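Local coordinates for DnaD-like replication protein (Streptococcus mutans UA159, PDB 2ZC2) that probably takes part in DNA replication as a DnaD-like protein of the DnaB/DnaD family, its fragment here being the zinc-binding, all-helical DnaB_2-type domain, at residues Leu39-Ala43 and Ile61-Trp65. Residues are numbered along the deposited sequence; the frame is centred on the assembly and turned at random.
Sequences LVRSA and ILRNW
The six-membered end of the Trp65 indole pushes into a hollow on helix 37-50 formed by Leu39, Ser42 and Ala43. Its leading atom CZ3 lies 3.4 Å from Leu39 O and 3.7 Å from Ala43 CB; Leu39 O and Ala43 N both sit at the ring edge, near its plane. With CG anti to the carbonyl carbon (chi1 -71°), the indole extends toward that helix. Leu39 and the indole run alongside one another with opposite headings, Leu39 CD1 3.5 Å from Trp65 CE3, while on helix 55-67 itself Ile61 CG2 lies over the margin of one face, 3.6 Å above the ring plane.

Ala43 is the small bump that fits the complementary hollow: its methyl rests against Ile61 CG2, Leu62 CD2 and Trp65 CZ3, and its CA comes within 5.8 Å of that of Ile61. Beside it, Leu62 CD1 meets Val40 CG1 at 4.2 Å. The two segments run at 126° to each other, between perpendicular and antiparallel. Outward from this contact, Val40 packs on Leu6 and Phe10 of helix 5-14, and Leu39 on Leu73 and Val76 of helix 73-76.

Leu39 O, beside the indole rim, already accepts from Ala43 N and, at 3.0 Å, from Ser42 OG, both on one face of its carbonyl plane. These polar atoms are thus engaged within helix 37-50, and the segments are joined by van der Waals packing and fit of shape, with no hydrogen bond between them.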
loop_
_atom_site.group_PDB
_atom_site.type_symbol
_atom_site.label_atom_id
_atom_site.label_comp_id
_atom_site.label_asym_id
_atom_site.label_seq_id
_atom_site.Cartn_x
_atom_site.Cartn_y
_atom_site.Cartn_z
ATOM N N LEU A 39 -6.284 -1.535 3.261
ATOM C CA LEU A 39 -6.176 -0.225 2.672
ATOM C C LEU A 39 -4.904 -0.090 1.816
ATOM O O LEU A 39 -4.947 0.494 0.700
ATOM C CB LEU A 39 -6.199 0.858 3.743
ATOM C CG LEU A 39 -6.177 2.274 3.119
ATOM C CD1 LEU A 39 -7.541 2.547 2.426
ATOM C CD2 LEU A 39 -5.822 3.396 4.092
ATOM N N VAL A 40 -3.791 -0.607 2.342
ATOM C CA VAL A 40 -2.551 -0.728 1.571
ATOM C C VAL A 40 -2.764 -1.514 0.263
ATOM O O VAL A 40 -2.369 -1.083 -0.833
ATOM C CB VAL A 40 -1.377 -1.282 2.415
ATOM C CG1 VAL A 40 -0.082 -1.343 1.594
ATOM C CG2 VAL A 40 -1.107 -0.391 3.651
ATOM N N ARG A 41 -3.381 -2.688 0.394
ATOM C CA ARG A 41 -3.705 -3.500 -0.733
ATOM C C ARG A 41 -4.624 -2.750 -1.731
ATOM O O ARG A 41 -4.443 -2.888 -2.968
ATOM C CB ARG A 41 -4.362 -4.815 -0.237
ATOM C CG ARG A 41 -5.047 -5.690 -1.317
ATOM C CD ARG A 41 -5.522 -7.059 -0.691
ATOM N NE ARG A 41 -4.380 -7.864 -0.209
ATOM C CZ ARG A 41 -4.056 -8.098 1.063
ATOM N NH1 ARG A 41 -4.760 -7.586 2.077
ATOM N NH2 ARG A 41 -3.009 -8.867 1.317
ATOM N N SER A 42 -5.582 -1.965 -1.243
ATOM C CA SER A 42 -6.383 -1.231 -2.230
ATOM C C SER A 42 -5.665 -0.049 -2.912
ATOM O O SER A 42 -6.027 0.313 -4.029
ATOM C CB SER A 42 -7.697 -0.813 -1.684
ATOM O OG SER A 42 -7.494 0.179 -0.769
ATOM N N ALA A 43 -4.592 0.462 -2.293
ATOM C CA ALA A 43 -3.701 1.425 -2.992
ATOM C C ALA A 43 -2.940 0.717 -4.082
ATOM O O ALA A 43 -2.792 1.246 -5.189
ATOM C CB ALA A 43 -2.811 2.128 -2.018
ATOM N N ILE A 61 -0.691 7.362 -3.521
ATOM C CA ILE A 61 -2.095 7.012 -3.237
ATOM C C ILE A 61 -2.360 6.926 -1.747
ATOM O O ILE A 61 -3.299 7.553 -1.270
ATOM C CB ILE A 61 -2.620 5.734 -4.017
ATOM C CG1 ILE A 61 -2.498 5.896 -5.509
ATOM C CG2 ILE A 61 -4.066 5.420 -3.619
ATOM C CD1 ILE A 61 -2.662 4.540 -6.352
ATOM N N LEU A 62 -1.531 6.200 -0.997
ATOM C CA LEU A 62 -1.686 6.103 0.444
ATOM C C LEU A 62 -1.599 7.460 1.145
ATOM O O LEU A 62 -2.357 7.715 2.093
ATOM C CB LEU A 62 -0.651 5.159 1.079
ATOM C CG LEU A 62 -0.926 3.701 0.767
ATOM C CD1 LEU A 62 0.269 2.860 1.135
ATOM C CD2 LEU A 62 -2.251 3.265 1.469
ATOM N N ARG A 63 -0.668 8.316 0.693
ATOM C CA ARG A 63 -0.502 9.674 1.273
ATOM C C ARG A 63 -1.682 10.561 1.007
ATOM O O ARG A 63 -2.110 11.294 1.872
ATOM C CB ARG A 63 0.767 10.389 0.744
ATOM C CG ARG A 63 1.970 9.962 1.412
ATOM C CD ARG A 63 3.115 10.956 1.153
ATOM N NE ARG A 63 3.262 11.160 -0.270
ATOM C CZ ARG A 63 4.067 10.433 -1.039
ATOM N NH1 ARG A 63 4.816 9.497 -0.502
ATOM N NH2 ARG A 63 4.150 10.708 -2.338
ATOM N N ASN A 64 -2.192 10.549 -0.206
ATOM C CA ASN A 64 -3.413 11.298 -0.453
ATOM C C ASN A 64 -4.544 10.831 0.486
ATOM O O ASN A 64 -5.201 11.668 1.099
ATOM C CB ASN A 64 -3.809 11.253 -1.926
ATOM C CG ASN A 64 -5.201 11.795 -2.167
ATOM O OD1 ASN A 64 -6.164 11.018 -2.320
ATOM N ND2 ASN A 64 -5.335 13.141 -2.153
ATOM N N TRP A 65 -4.729 9.521 0.662
ATOM C CA TRP A 65 -5.723 9.000 1.629
ATOM C C TRP A 65 -5.429 9.405 3.076
ATOM O O TRP A 65 -6.325 9.817 3.779
ATOM C CB TRP A 65 -5.893 7.457 1.546
ATOM C CG TRP A 65 -6.588 7.004 0.324
ATOM C CD1 TRP A 65 -7.384 7.756 -0.472
ATOM C CD2 TRP A 65 -6.518 5.689 -0.292
ATOM N NE1 TRP A 65 -7.814 7.001 -1.558
ATOM C CE2 TRP A 65 -7.312 5.729 -1.459
ATOM C CE3 TRP A 65 -5.837 4.498 0.020
ATOM C CZ2 TRP A 65 -7.485 4.602 -2.308
ATOM C CZ3 TRP A 65 -6.012 3.400 -0.801
ATOM C CH2 TRP A 65 -6.831 3.458 -1.953
#